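Side-chain contacts in leucine aminopeptidase (Fimbriiglobus ruber, PDB 7D1B), which probably acts as a zinc-dependent glutaminyl cyclase of the M28 peptidase family, closing N-terminal glutamine of peptides into pyroglutamate: residues 72-77 and 129-134; 97-102 and 106-111; 182-187 and 209-214; 189-194 and 200-205. All coordinates share one frame; numbering follows the deposited sequence.

Interaction 1 (72-77 and 129-134)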
loop_
_atom_site.group_PDB
_atom_site.type_symbol
_atom_site.label_atom_id
_atom_site.label_comp_id
_atom_site.label_asym_id
_atom_site.label_seq_id
_atom_site.Cartn_x
_atom_site.Cartn_y
_atom_site.Cartn_z
ATOM N N PRO A 72 15.087 -14.693 -2.004
ATOM C CA PRO A 72 14.275 -15.493 -2.935
ATOM C C PRO A 72 12.779 -15.372 -2.720
ATOM O O PRO A 72 12.030 -15.428 -3.702
ATOM C CB PRO A 72 14.774 -16.919 -2.676
ATOM C CG PRO A 72 16.228 -16.710 -2.249
ATOM C CD PRO A 72 16.169 -15.486 -1.383
ATOM N N GLY A 73 12.303 -15.213 -1.479
ATOM C CA GLY A 73 10.867 -15.059 -1.276
ATOM C C GLY A 73 10.329 -13.808 -1.951
ATOM O O GLY A 73 9.230 -13.815 -2.525
ATOM N N MET A 74 11.100 -12.716 -1.894
ATOM C CA MET A 74 10.715 -11.503 -2.609
ATOM C C MET A 74 10.686 -11.725 -4.121
ATOM O O MET A 74 9.762 -11.272 -4.802
ATOM C CB MET A 74 11.637 -10.346 -2.212
ATOM C CG MET A 74 11.472 -9.118 -3.094
ATOM S SD MET A 74 9.831 -8.376 -3.111
ATOM C CE MET A 74 9.880 -7.459 -1.581
ATOM N N VAL A 75 11.685 -12.427 -4.668
ATOM C CA VAL A 75 11.679 -12.725 -6.098
ATOM C C VAL A 75 10.425 -13.512 -6.474
ATOM O O VAL A 75 9.761 -13.219 -7.479
ATOM C CB VAL A 75 12.969 -13.476 -6.495
ATOM C CG1 VAL A 75 12.862 -13.956 -7.934
ATOM C CG2 VAL A 75 14.201 -12.578 -6.285
ATOM N N LYS A 76 10.080 -14.523 -5.672
ATOM C CA LYS A 76 8.879 -15.313 -5.950
ATOM C C LYS A 76 7.627 -14.447 -5.922
ATOM O O LYS A 76 6.762 -14.566 -6.791
ATOM C CB LYS A 76 8.761 -16.455 -4.944
ATOM C CG LYS A 76 7.505 -17.297 -5.104
ATOM C CD LYS A 76 7.456 -18.027 -6.424
ATOM C CE LYS A 76 6.253 -18.960 -6.464
ATOM N NZ LYS A 76 6.155 -19.711 -7.742
ATOM N N GLN A 77 7.508 -13.582 -4.916
ATOM C CA GLN A 77 6.362 -12.676 -4.857
ATOM C C GLN A 77 6.270 -11.819 -6.113
ATOM O O GLN A 77 5.169 -11.585 -6.643
ATOM C CB GLN A 77 6.472 -11.790 -3.615
ATOM C CG GLN A 77 5.477 -10.660 -3.578
ATOM C CD GLN A 77 5.509 -9.894 -2.284
ATOM O OE1 GLN A 77 4.461 -9.648 -1.720
ATOM N NE2 GLN A 77 6.707 -9.441 -1.840
ATOM N N SER A 129 1.298 0.415 -1.822
ATOM C CA SER A 129 1.520 -0.390 -0.627
ATOM C C SER A 129 2.987 -0.772 -0.656
ATOM O O SER A 129 3.555 -0.902 -1.735
ATOM C CB SER A 129 0.679 -1.670 -0.710
ATOM O OG SER A 129 0.871 -2.503 0.412
ATOM N N HIS A 130 3.588 -1.010 0.515
ATOM C CA HIS A 130 4.870 -1.711 0.480
ATOM C C HIS A 130 4.618 -3.202 0.294
ATOM O O HIS A 130 3.497 -3.689 0.480
ATOM C CB HIS A 130 5.771 -1.380 1.685
ATOM C CG HIS A 130 5.508 -2.183 2.930
ATOM N ND1 HIS A 130 6.397 -3.130 3.396
ATOM C CD2 HIS A 130 4.518 -2.116 3.852
ATOM C CE1 HIS A 130 5.949 -3.630 4.536
ATOM N NE2 HIS A 130 4.810 -3.034 4.835
ATOM N N TYR A 131 5.658 -3.936 -0.105
ATOM C CA TYR A 131 5.510 -5.378 -0.230
ATOM C C TYR A 131 6.725 -6.153 0.264
ATOM O O TYR A 131 6.688 -7.385 0.249
ATOM C CB TYR A 131 5.056 -5.829 -1.633
ATOM C CG TYR A 131 6.065 -5.796 -2.771
ATOM C CD1 TYR A 131 7.092 -4.855 -2.852
ATOM C CD2 TYR A 131 5.940 -6.697 -3.807
ATOM C CE1 TYR A 131 7.983 -4.849 -3.937
ATOM C CE2 TYR A 131 6.815 -6.699 -4.881
ATOM C CZ TYR A 131 7.836 -5.778 -4.944
ATOM O OH TYR A 131 8.683 -5.815 -6.029
ATOM N N ASP A 132 7.786 -5.488 0.719
ATOM C CA ASP A 132 8.799 -6.193 1.492
ATOM C C ASP A 132 8.238 -6.504 2.873
ATOM O O ASP A 132 7.346 -5.819 3.366
ATOM C CB ASP A 132 10.076 -5.359 1.601
ATOM C CG ASP A 132 9.875 -4.084 2.410
ATOM O OD1 ASP A 132 8.923 -3.308 2.119
ATOM O OD2 ASP A 132 10.693 -3.831 3.324
ATOM N N THR A 133 8.753 -7.545 3.508
ATOM C CA THR A 133 8.354 -7.844 4.876
ATOM C C THR A 133 9.515 -7.567 5.815
ATOM O O THR A 133 10.684 -7.810 5.482
ATOM C CB THR A 133 7.797 -9.263 5.048
ATOM O OG1 THR A 133 8.785 -10.246 4.697
ATOM C CG2 THR A 133 6.545 -9.463 4.188
ATOM N N ARG A 134 9.193 -7.062 6.993
ATOM C CA ARG A 134 10.215 -6.715 7.966
ATOM C C ARG A 134 10.989 -7.970 8.368
ATOM O O ARG A 134 10.395 -9.041 8.526
ATOM C CB ARG A 134 9.536 -6.133 9.198
ATOM C CG ARG A 134 10.458 -5.357 10.104
ATOM C CD ARG A 134 9.677 -4.793 11.290
ATOM N NE ARG A 134 10.554 -4.088 12.206
ATOM C CZ ARG A 134 10.764 -2.776 12.231
ATOM N NH1 ARG A 134 11.641 -2.278 13.104
ATOM N NH2 ARG A 134 10.143 -1.964 11.382
HETATM O O HOH W 1 4.068 -9.010 0.813
#
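Gln77 and Met74, one helical turn apart on helix 72-87, both reach Tyr131 from the same side of its ring, one for the backbone carbonyl and one for the ring. The amide of Gln77 points its NE2 at the backbone carbonyl of Tyr131, and NE2 to Tyr131 O measures 2.9 Å in a nearly straight bond (164° at the hydrogen). The oxygen lies close to the amide plane, whereas the donor stands above the plane of the carbonyl. With CG anti to the backbone N (chi1 170°) and the rest of the chain extended, Gln77 just spans the gap from the helix. A water lies 2.6 Å from Gln77 OE1 and near the same carbonyl, which it may bridge.

Met74 supplies the apolar half. Its chain bends at chi2 and chi3 and lays the thioether over one face of the phenol ring, SD 4.0 Å from the ring centroid, a Met-aromatic contact. The methyl CE also sits over that face and reaches the backbone beyond, 3.5 Å from Asp132 CA. A flexible, polarisable side chain suits this place, since it can follow both ring and main chain.

At the far end of the ring, Tyr131 OH bonds to Thr111 O. A leucine in place of Tyr131 would probably leave Met74 without its ring and Thr111 O without this phenol partner. Just before Tyr131, His130 gives ND1 to Asp132 OD1 at 2.8 Å and bonds through NE2 to the zinc ligand Asp155. The amide thus fixes the Tyr131 carbonyl and the thioether the ring, consistent with a steady backbone beside the second-shell pair His130 and Asp132.

Interaction 2 (97-102 and 106-111)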
loop_
_atom_site.group_PDB
_atom_site.type_symbol
_atom_site.label_atom_id
_atom_site.label_comp_id
_atom_site.label_asym_id
_atom_site.label_seq_id
_atom_site.Cartn_x
_atom_site.Cartn_y
_atom_site.Cartn_z
ATOM N N PHE A 97 16.811 -1.101 -8.422
ATOM C CA PHE A 97 17.846 -0.224 -7.890
ATOM C C PHE A 97 18.573 -0.959 -6.773
ATOM O O PHE A 97 18.172 -2.043 -6.361
ATOM C CB PHE A 97 17.278 1.137 -7.452
ATOM C CG PHE A 97 16.249 1.068 -6.340
ATOM C CD1 PHE A 97 14.938 0.683 -6.589
ATOM C CD2 PHE A 97 16.596 1.443 -5.045
ATOM C CE1 PHE A 97 14.005 0.650 -5.549
ATOM C CE2 PHE A 97 15.677 1.426 -4.015
ATOM C CZ PHE A 97 14.385 1.033 -4.257
ATOM N N LYS A 98 19.677 -0.377 -6.309
ATOM C CA LYS A 98 20.453 -0.956 -5.220
ATOM C C LYS A 98 20.635 0.084 -4.137
ATOM O O LYS A 98 20.775 1.275 -4.423
ATOM C CB LYS A 98 21.856 -1.388 -5.677
ATOM C CG LYS A 98 21.850 -2.517 -6.682
ATOM C CD LYS A 98 23.274 -2.852 -7.105
ATOM C CE LYS A 98 23.307 -3.722 -8.351
ATOM N NZ LYS A 98 22.972 -5.145 -8.058
ATOM N N VAL A 99 20.645 -0.371 -2.884
ATOM C CA VAL A 99 20.920 0.522 -1.764
ATOM C C VAL A 99 21.837 -0.200 -0.793
ATOM O O VAL A 99 22.029 -1.408 -0.871
ATOM C CB VAL A 99 19.642 1.000 -1.032
ATOM C CG1 VAL A 99 18.705 1.695 -1.993
ATOM C CG2 VAL A 99 18.936 -0.158 -0.343
ATOM N N ARG A 100 22.394 0.560 0.143
ATOM C CA ARG A 100 23.122 0.002 1.279
ATOM C C ARG A 100 22.338 0.347 2.539
ATOM O O ARG A 100 22.210 1.520 2.892
ATOM C CB ARG A 100 24.543 0.568 1.374
ATOM C CG ARG A 100 25.330 -0.105 2.480
ATOM C CD ARG A 100 26.693 0.541 2.727
ATOM N NE ARG A 100 26.605 1.921 3.224
ATOM C CZ ARG A 100 26.339 2.256 4.484
ATOM N NH1 ARG A 100 26.087 1.312 5.398
ATOM N NH2 ARG A 100 26.324 3.538 4.835
ATOM N N GLN A 101 21.821 -0.667 3.221
ATOM C CA GLN A 101 21.160 -0.397 4.491
ATOM C C GLN A 101 22.216 0.009 5.526
ATOM O O GLN A 101 23.368 -0.418 5.458
ATOM C CB GLN A 101 20.370 -1.632 4.921
ATOM C CG GLN A 101 19.569 -1.513 6.218
ATOM C CD GLN A 101 18.622 -0.320 6.251
ATOM O OE1 GLN A 101 19.051 0.822 6.405
ATOM N NE2 GLN A 101 17.321 -0.577 6.104
ATOM N N ARG A 102 21.828 0.862 6.483
ATOM C CA ARG A 102 22.798 1.531 7.349
ATOM C C ARG A 102 23.700 0.553 8.078
ATOM O O ARG A 102 24.905 0.796 8.203
ATOM C CB ARG A 102 22.089 2.403 8.374
ATOM C CG ARG A 102 21.326 3.584 7.790
ATOM C CD ARG A 102 20.672 4.365 8.919
ATOM N NE ARG A 102 19.924 5.508 8.419
ATOM C CZ ARG A 102 18.791 5.946 8.961
ATOM N NH1 ARG A 102 18.253 5.326 10.003
ATOM N NH2 ARG A 102 18.184 6.991 8.429
ATOM N N GLY A 106 27.068 -4.707 2.488
ATOM C CA GLY A 106 26.650 -5.232 1.205
ATOM C C GLY A 106 25.511 -4.425 0.609
ATOM O O GLY A 106 24.704 -3.806 1.309
ATOM N N ALA A 107 25.454 -4.428 -0.714
ATOM C CA ALA A 107 24.341 -3.833 -1.422
ATOM C C ALA A 107 23.159 -4.788 -1.393
ATOM O O ALA A 107 23.319 -6.019 -1.380
ATOM C CB ALA A 107 24.725 -3.583 -2.879
ATOM N N VAL A 108 21.959 -4.219 -1.384
ATOM C CA VAL A 108 20.736 -4.993 -1.505
ATOM C C VAL A 108 20.016 -4.547 -2.763
ATOM O O VAL A 108 19.851 -3.339 -3.000
ATOM C CB VAL A 108 19.857 -4.902 -0.241
ATOM C CG1 VAL A 108 19.513 -3.483 0.148
ATOM C CG2 VAL A 108 18.616 -5.773 -0.371
ATOM N N ASP A 109 19.621 -5.528 -3.574
ATOM C CA ASP A 109 18.788 -5.272 -4.740
ATOM C C ASP A 109 17.355 -5.014 -4.304
ATOM O O ASP A 109 16.798 -5.785 -3.518
ATOM C CB ASP A 109 18.796 -6.504 -5.644
ATOM C CG ASP A 109 20.095 -6.683 -6.375
ATOM O OD1 ASP A 109 20.654 -5.676 -6.844
ATOM O OD2 ASP A 109 20.540 -7.839 -6.489
ATOM N N MET A 110 16.776 -3.930 -4.807
ATOM C CA MET A 110 15.400 -3.544 -4.549
ATOM C C MET A 110 14.678 -3.435 -5.882
ATOM O O MET A 110 15.272 -3.045 -6.902
ATOM C CB MET A 110 15.356 -2.183 -3.856
ATOM C CG MET A 110 16.071 -2.174 -2.549
ATOM S SD MET A 110 14.929 -2.797 -1.305
ATOM C CE MET A 110 15.852 -2.490 0.221
ATOM N N THR A 111 13.380 -3.735 -5.860
ATOM C CA THR A 111 12.551 -3.591 -7.060
ATOM C C THR A 111 11.178 -3.075 -6.662
ATOM O O THR A 111 10.438 -3.776 -5.963
ATOM C CB THR A 111 12.390 -4.926 -7.807
ATOM O OG1 THR A 111 13.673 -5.507 -8.048
ATOM C CG2 THR A 111 11.687 -4.712 -9.153
HETATM O O HOH W 2 18.839 -4.047 -8.341
HETATM O O HOH W 3 22.325 -3.392 2.472
#
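The Phe97 ring carries the CB of Met110 over one face, 3.5 Å from the centroid and displaced toward the rim near CZ. This CH-pi contact arises because CG of Phe97 is tucked between its backbone N and carbonyl carbon (chi1 62°), which folds the ring across to the neighbouring strand. The ring also stacks with His210 of helix 206-218. Cut back to an alanine, Phe97 would probably leave the imidazole of His210 and the CB of Met110 without their aromatic partner.

Phe97 and Met110 form a hydrogen-bonded antiparallel pair, with Met110 N to Phe97 O at 2.8 Å; Val99 and Val108 form the next such pair. Their side chains share the face with the phenyl ring, and Val99 CG2 lies against Val108 CG1. On the other face, at the non-hydrogen-bonded pair between them, Lys98 and Asp109 run side by side. Lys98 NZ meets the syn lone pair of Asp109 OD1 at 2.7 Å, a salt bridge suited to the exposed side.

This beta hairpin of strands 91-99 and 108-117 forms one border of the mixed sheet. Phe206 of helix 206-218 packs on Val99 and Met110, while strand 178-184 flanks strand 108-117 on its other side.

Interaction 3 (182-187 and 209-214); sequences VLFDGE and EHFANG
Phe211 reaches from its helix toward the sheet and is met by Val182 and Phe184, alternate residues of one strand. The two phenyl rings form an offset edge-to-face pair, with planes at 70° and centroids 5.9 Å apart. Phe184 supplies the edge: its CE1 lies 3.8 Å from Phe211 CB and nearly as close to CG, so the approach is to the root of the other ring and not its centre.

Val182 points head-on at Phe211 and meets the same side of its ring as Phe184. Its CG1 makes a CH-pi contact over the face, 4.3 Å from the Phe211 centroid, while Val182 CG2 touches the far rim, 4.0 Å from Phe211 CE1. Having CG anti to the backbone N (chi1 179°) carries the Phe211 ring outward from the helix to meet both neighbours. A branched valine suits the strand because its two methyls spread over a broad ring, and phenylalanine suits the helix because it spans the distance to the sheet.

Ile126, Asn112 and Ile114 of the adjoining strands also touch Phe211. Phe211 thus helps seat helix 206-218 on strands 178-184, 123-130 and 108-117, the helix-on-sheet core of the alpha/beta fold of M28 enzymes.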
loop_
_atom_site.group_PDB
_atom_site.type_symbol
_atom_site.label_atom_id
_atom_site.label_comp_id
_atom_site.label_asym_id
_atom_site.label_seq_id
_atom_site.Cartn_x
_atom_site.Cartn_y
_atom_site.Cartn_z
ATOM N N VAL A 182 1.198 0.660 -7.284
ATOM C CA VAL A 182 2.634 0.755 -7.055
ATOM C C VAL A 182 2.957 -0.013 -5.778
ATOM O O VAL A 182 2.400 0.275 -4.707
ATOM C CB VAL A 182 3.112 2.217 -6.972
ATOM C CG1 VAL A 182 4.620 2.269 -6.739
ATOM C CG2 VAL A 182 2.704 2.985 -8.245
ATOM N N LEU A 183 3.868 -0.981 -5.896
ATOM C CA LEU A 183 4.348 -1.774 -4.772
ATOM C C LEU A 183 5.778 -1.349 -4.465
ATOM O O LEU A 183 6.684 -1.510 -5.304
ATOM C CB LEU A 183 4.269 -3.260 -5.104
ATOM C CG LEU A 183 2.803 -3.712 -5.156
ATOM C CD1 LEU A 183 2.681 -4.972 -5.967
ATOM C CD2 LEU A 183 2.268 -3.885 -3.758
ATOM N N PHE A 184 5.973 -0.776 -3.277
ATOM C CA PHE A 184 7.281 -0.284 -2.853
ATOM C C PHE A 184 8.076 -1.381 -2.161
ATOM O O PHE A 184 7.615 -1.978 -1.179
ATOM C CB PHE A 184 7.135 0.863 -1.862
ATOM C CG PHE A 184 6.383 2.055 -2.394
ATOM C CD1 PHE A 184 6.792 2.727 -3.549
ATOM C CD2 PHE A 184 5.259 2.525 -1.720
ATOM C CE1 PHE A 184 6.092 3.839 -4.007
ATOM C CE2 PHE A 184 4.569 3.638 -2.173
ATOM C CZ PHE A 184 4.982 4.287 -3.314
ATOM N N ASP A 185 9.294 -1.613 -2.645
ATOM C CA ASP A 185 10.236 -2.435 -1.909
ATOM C C ASP A 185 10.863 -1.615 -0.777
ATOM O O ASP A 185 10.774 -0.382 -0.734
ATOM C CB ASP A 185 11.323 -2.920 -2.869
ATOM C CG ASP A 185 11.979 -4.242 -2.448
ATOM O OD1 ASP A 185 11.845 -4.692 -1.279
ATOM O OD2 ASP A 185 12.639 -4.845 -3.332
ATOM N N GLY A 186 11.507 -2.318 0.145
ATOM C CA GLY A 186 12.414 -1.678 1.078
ATOM C C GLY A 186 11.779 -0.637 1.969
ATOM O O GLY A 186 12.457 0.310 2.392
ATOM N N GLU A 187 10.492 -0.792 2.303
ATOM C CA GLU A 187 9.925 0.121 3.288
ATOM C C GLU A 187 10.547 -0.102 4.657
ATOM O O GLU A 187 10.808 0.858 5.383
ATOM C CB GLU A 187 8.411 -0.013 3.388
ATOM C CG GLU A 187 7.801 1.069 4.280
ATOM C CD GLU A 187 7.187 0.537 5.511
ATOM O OE1 GLU A 187 6.752 -0.630 5.533
ATOM O OE2 GLU A 187 7.144 1.314 6.480
ATOM N N GLU A 209 10.934 6.477 -1.631
ATOM C CA GLU A 209 11.859 7.564 -1.947
ATOM C C GLU A 209 12.388 7.420 -3.364
ATOM O O GLU A 209 12.466 8.411 -4.102
ATOM C CB GLU A 209 12.983 7.629 -0.917
ATOM C CG GLU A 209 12.431 8.135 0.403
ATOM C CD GLU A 209 13.427 8.172 1.535
ATOM O OE1 GLU A 209 14.624 7.933 1.298
ATOM O OE2 GLU A 209 12.999 8.462 2.673
ATOM N N HIS A 210 12.723 6.189 -3.778
ATOM C CA HIS A 210 13.219 5.970 -5.133
ATOM C C HIS A 210 12.159 6.350 -6.160
ATOM O O HIS A 210 12.441 7.049 -7.143
ATOM C CB HIS A 210 13.630 4.511 -5.310
ATOM C CG HIS A 210 14.193 4.219 -6.661
ATOM N ND1 HIS A 210 15.508 4.476 -6.977
ATOM C CD2 HIS A 210 13.625 3.706 -7.779
ATOM C CE1 HIS A 210 15.725 4.135 -8.234
ATOM N NE2 HIS A 210 14.600 3.673 -8.747
ATOM N N PHE A 211 10.929 5.898 -5.943
ATOM C CA PHE A 211 9.846 6.193 -6.866
ATOM C C PHE A 211 9.609 7.692 -6.952
ATOM O O PHE A 211 9.476 8.251 -8.047
ATOM C CB PHE A 211 8.586 5.484 -6.375
ATOM C CG PHE A 211 7.379 5.735 -7.243
ATOM C CD1 PHE A 211 7.097 4.915 -8.320
ATOM C CD2 PHE A 211 6.541 6.810 -6.986
ATOM C CE1 PHE A 211 5.985 5.174 -9.135
ATOM C CE2 PHE A 211 5.419 7.068 -7.782
ATOM C CZ PHE A 211 5.156 6.245 -8.864
ATOM N N ALA A 212 9.533 8.361 -5.797
ATOM C CA ALA A 212 9.239 9.784 -5.792
ATOM C C ALA A 212 10.358 10.570 -6.456
ATOM O O ALA A 212 10.097 11.495 -7.227
ATOM C CB ALA A 212 9.017 10.263 -4.363
ATOM N N ASN A 213 11.614 10.218 -6.171
ATOM C CA ASN A 213 12.726 10.907 -6.812
ATOM C C ASN A 213 12.708 10.705 -8.316
ATOM O O ASN A 213 13.018 11.635 -9.075
ATOM C CB ASN A 213 14.054 10.412 -6.248
ATOM C CG ASN A 213 14.315 10.932 -4.874
ATOM O OD1 ASN A 213 13.757 11.952 -4.472
ATOM N ND2 ASN A 213 15.168 10.241 -4.137
ATOM N N GLY A 214 12.370 9.492 -8.769
ATOM C CA GLY A 214 12.310 9.244 -10.201
ATOM C C GLY A 214 11.243 10.082 -10.871
ATOM O O GLY A 214 11.444 10.618 -11.971
#

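Interaction 4 (189-194 and 200-205); sequences YILDPG and EGDKYF
Asp202 OD2 is gripped by two consecutive backbone amides of the facing segment. Asp192 N lies 2.8 Å from Asp202 OD2 and meets it from above the carboxylate plane. Leu191 N, 3.0 Å from Asp202 OD2, meets the anti lone pair of that oxygen in a more bent bond (134° at the hydrogen). The hydroxyl of Ser103 also bonds to this oxygen. In return, Asp202 N donates to Asp192 O at 2.8 Å. Aspartate suits the place because its short chain brings an acceptor to both amides while its own N-H stays in the pairing.

Asp192 folds back on its own chain: its OD1 takes Gly194 N at 2.9 Å, an Asx turn. Water bridges the other oxygens, 2.8 Å from Asp192 OD2 and 2.9 Å from Asp202 OD1, and would probably ease the repulsion between the two carboxylates. Beside this turn, Gly194 and Gly201 approach so closely that a beta carbon on either would strike the opposite backbone.

Further along, Ile190 crosses Tyr204 at about a right angle and sets its CD1 over one ring face, 3.9 Å from the centroid. CG1 of Ile190, anti to the carbonyl carbon (chi1 -53°), lies over the same face, near CZ, and leads the methyl onward to the ring. The hydroxyl of Tyr204 bonds to Arg134, which forms a salt bridge with the zinc ligand Glu188. The pair of segments forms the stem of a long loop between strand 178-184 and helix 206-218, and its inner end borders the zinc site.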
loop_
_atom_site.group_PDB
_atom_site.type_symbol
_atom_site.label_atom_id
_atom_site.label_comp_id
_atom_site.label_asym_id
_atom_site.label_seq_id
_atom_site.Cartn_x
_atom_site.Cartn_y
_atom_site.Cartn_z
ATOM N N TYR A 189 13.232 -2.751 5.632
ATOM C CA TYR A 189 14.310 -3.734 5.610
ATOM C C TYR A 189 15.192 -3.502 6.837
ATOM O O TYR A 189 16.357 -3.102 6.750
ATOM C CB TYR A 189 15.065 -3.591 4.294
ATOM C CG TYR A 189 16.230 -4.530 4.111
ATOM C CD1 TYR A 189 16.059 -5.904 4.165
ATOM C CD2 TYR A 189 17.506 -4.035 3.867
ATOM C CE1 TYR A 189 17.139 -6.769 3.998
ATOM C CE2 TYR A 189 18.586 -4.889 3.687
ATOM C CZ TYR A 189 18.392 -6.264 3.747
ATOM O OH TYR A 189 19.431 -7.151 3.563
ATOM N N ILE A 190 14.601 -3.718 8.009
ATOM C CA ILE A 190 15.209 -3.307 9.271
ATOM C C ILE A 190 15.930 -4.505 9.874
ATOM O O ILE A 190 15.310 -5.396 10.472
ATOM C CB ILE A 190 14.180 -2.721 10.240
ATOM C CG1 ILE A 190 13.380 -1.589 9.588
ATOM C CG2 ILE A 190 14.882 -2.265 11.534
ATOM C CD1 ILE A 190 14.206 -0.454 8.959
ATOM N N LEU A 191 17.255 -4.529 9.721
ATOM C CA LEU A 191 18.071 -5.565 10.333
ATOM C C LEU A 191 18.514 -5.164 11.726
ATOM O O LEU A 191 18.628 -6.022 12.608
ATOM C CB LEU A 191 19.271 -5.881 9.427
ATOM C CG LEU A 191 18.874 -6.420 8.042
ATOM C CD1 LEU A 191 20.058 -6.433 7.076
ATOM C CD2 LEU A 191 18.255 -7.814 8.147
ATOM N N ASP A 192 18.764 -3.881 11.927
ATOM C CA ASP A 192 19.126 -3.318 13.221
ATOM C C ASP A 192 18.031 -2.335 13.593
ATOM O O ASP A 192 17.922 -1.270 12.959
ATOM C CB ASP A 192 20.464 -2.595 13.084
ATOM C CG ASP A 192 20.786 -1.727 14.275
ATOM O OD1 ASP A 192 20.203 -1.949 15.363
ATOM O OD2 ASP A 192 21.657 -0.827 14.134
ATOM N N PRO A 193 17.196 -2.640 14.588
ATOM C CA PRO A 193 16.099 -1.739 14.953
ATOM C C PRO A 193 16.530 -0.584 15.835
ATOM O O PRO A 193 15.677 0.219 16.231
ATOM C CB PRO A 193 15.148 -2.675 15.709
ATOM C CG PRO A 193 16.090 -3.616 16.412
ATOM C CD PRO A 193 17.210 -3.855 15.418
ATOM N N GLY A 194 17.821 -0.483 16.151
ATOM C CA GLY A 194 18.307 0.570 17.006
ATOM C C GLY A 194 17.982 0.309 18.461
ATOM O O GLY A 194 17.606 -0.790 18.872
ATOM N N GLU A 200 19.174 5.256 16.391
ATOM C CA GLU A 200 18.114 5.313 15.380
ATOM C C GLU A 200 17.875 3.986 14.655
ATOM O O GLU A 200 16.728 3.666 14.319
ATOM C CB GLU A 200 18.429 6.413 14.364
ATOM C CG GLU A 200 17.410 6.561 13.232
ATOM C CD GLU A 200 15.966 6.499 13.710
ATOM O OE1 GLU A 200 15.599 7.277 14.619
ATOM O OE2 GLU A 200 15.198 5.670 13.173
ATOM N N GLY A 201 18.913 3.202 14.418
ATOM C CA GLY A 201 18.742 1.955 13.706
ATOM C C GLY A 201 18.702 2.172 12.200
ATOM O O GLY A 201 19.120 3.208 11.652
ATOM N N ASP A 202 18.217 1.143 11.515
ATOM C CA ASP A 202 18.145 1.116 10.061
ATOM C C ASP A 202 17.120 2.076 9.456
ATOM O O ASP A 202 16.179 2.544 10.115
ATOM C CB ASP A 202 17.999 -0.318 9.577
ATOM C CG ASP A 202 19.305 -1.080 9.593
ATOM O OD1 ASP A 202 20.382 -0.434 9.612
ATOM O OD2 ASP A 202 19.253 -2.331 9.589
ATOM N N LYS A 203 17.310 2.342 8.161
ATOM C CA LYS A 203 16.543 3.315 7.393
ATOM C C LYS A 203 15.295 2.703 6.770
ATOM O O LYS A 203 15.321 1.571 6.282
ATOM C CB LYS A 203 17.450 3.854 6.280
ATOM C CG LYS A 203 16.773 4.841 5.354
ATOM C CD LYS A 203 17.758 5.509 4.392
ATOM C CE LYS A 203 17.028 6.152 3.196
ATOM N NZ LYS A 203 15.998 7.157 3.609
ATOM N N TYR A 204 14.227 3.495 6.733
ATOM C CA TYR A 204 12.943 3.153 6.131
ATOM C C TYR A 204 12.787 3.819 4.765
ATOM O O TYR A 204 13.462 4.802 4.442
ATOM C CB TYR A 204 11.811 3.650 7.041
ATOM C CG TYR A 204 11.634 2.885 8.316
ATOM C CD1 TYR A 204 12.525 3.016 9.374
ATOM C CD2 TYR A 204 10.519 2.066 8.487
ATOM C CE1 TYR A 204 12.327 2.316 10.567
ATOM C CE2 TYR A 204 10.314 1.367 9.656
ATOM C CZ TYR A 204 11.208 1.501 10.698
ATOM O OH TYR A 204 10.955 0.790 11.850
ATOM N N PHE A 205 11.855 3.282 3.974
ATOM C CA PHE A 205 11.274 3.991 2.829
ATOM C C PHE A 205 12.160 4.051 1.588
ATOM O O PHE A 205 12.020 4.978 0.778
ATOM C CB PHE A 205 10.754 5.404 3.184
ATOM C CG PHE A 205 9.965 5.439 4.455
ATOM C CD1 PHE A 205 8.929 4.526 4.672
ATOM C CD2 PHE A 205 10.273 6.349 5.456
ATOM C CE1 PHE A 205 8.232 4.523 5.864
ATOM C CE2 PHE A 205 9.570 6.362 6.659
ATOM C CZ PHE A 205 8.563 5.446 6.867
HETATM O O HOH W 4 14.045 -0.250 4.653
HETATM O O HOH W 5 21.663 0.834 11.826
#

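In the fold
Interactions 1 and 3 are buried and interaction 2 partly so, while interaction 4 lies at the surface. The neighbouring strands 123-130 and 178-184 carry interactions 1 and 3, which bring a helix against them by different means: an amide and a thioether in the first, purely apolar side chains in the second. Interaction 2 pairs strands at the sheet's border, combining main-chain bonds with an apolar face and a charged one. In interaction 4, without regular structure, a carboxylate and backbone amides do the holding. Gln101 and Arg102 join the hairpin of interaction 2 to this loop, and Arg134 joins interaction 1 to it beside the zinc site.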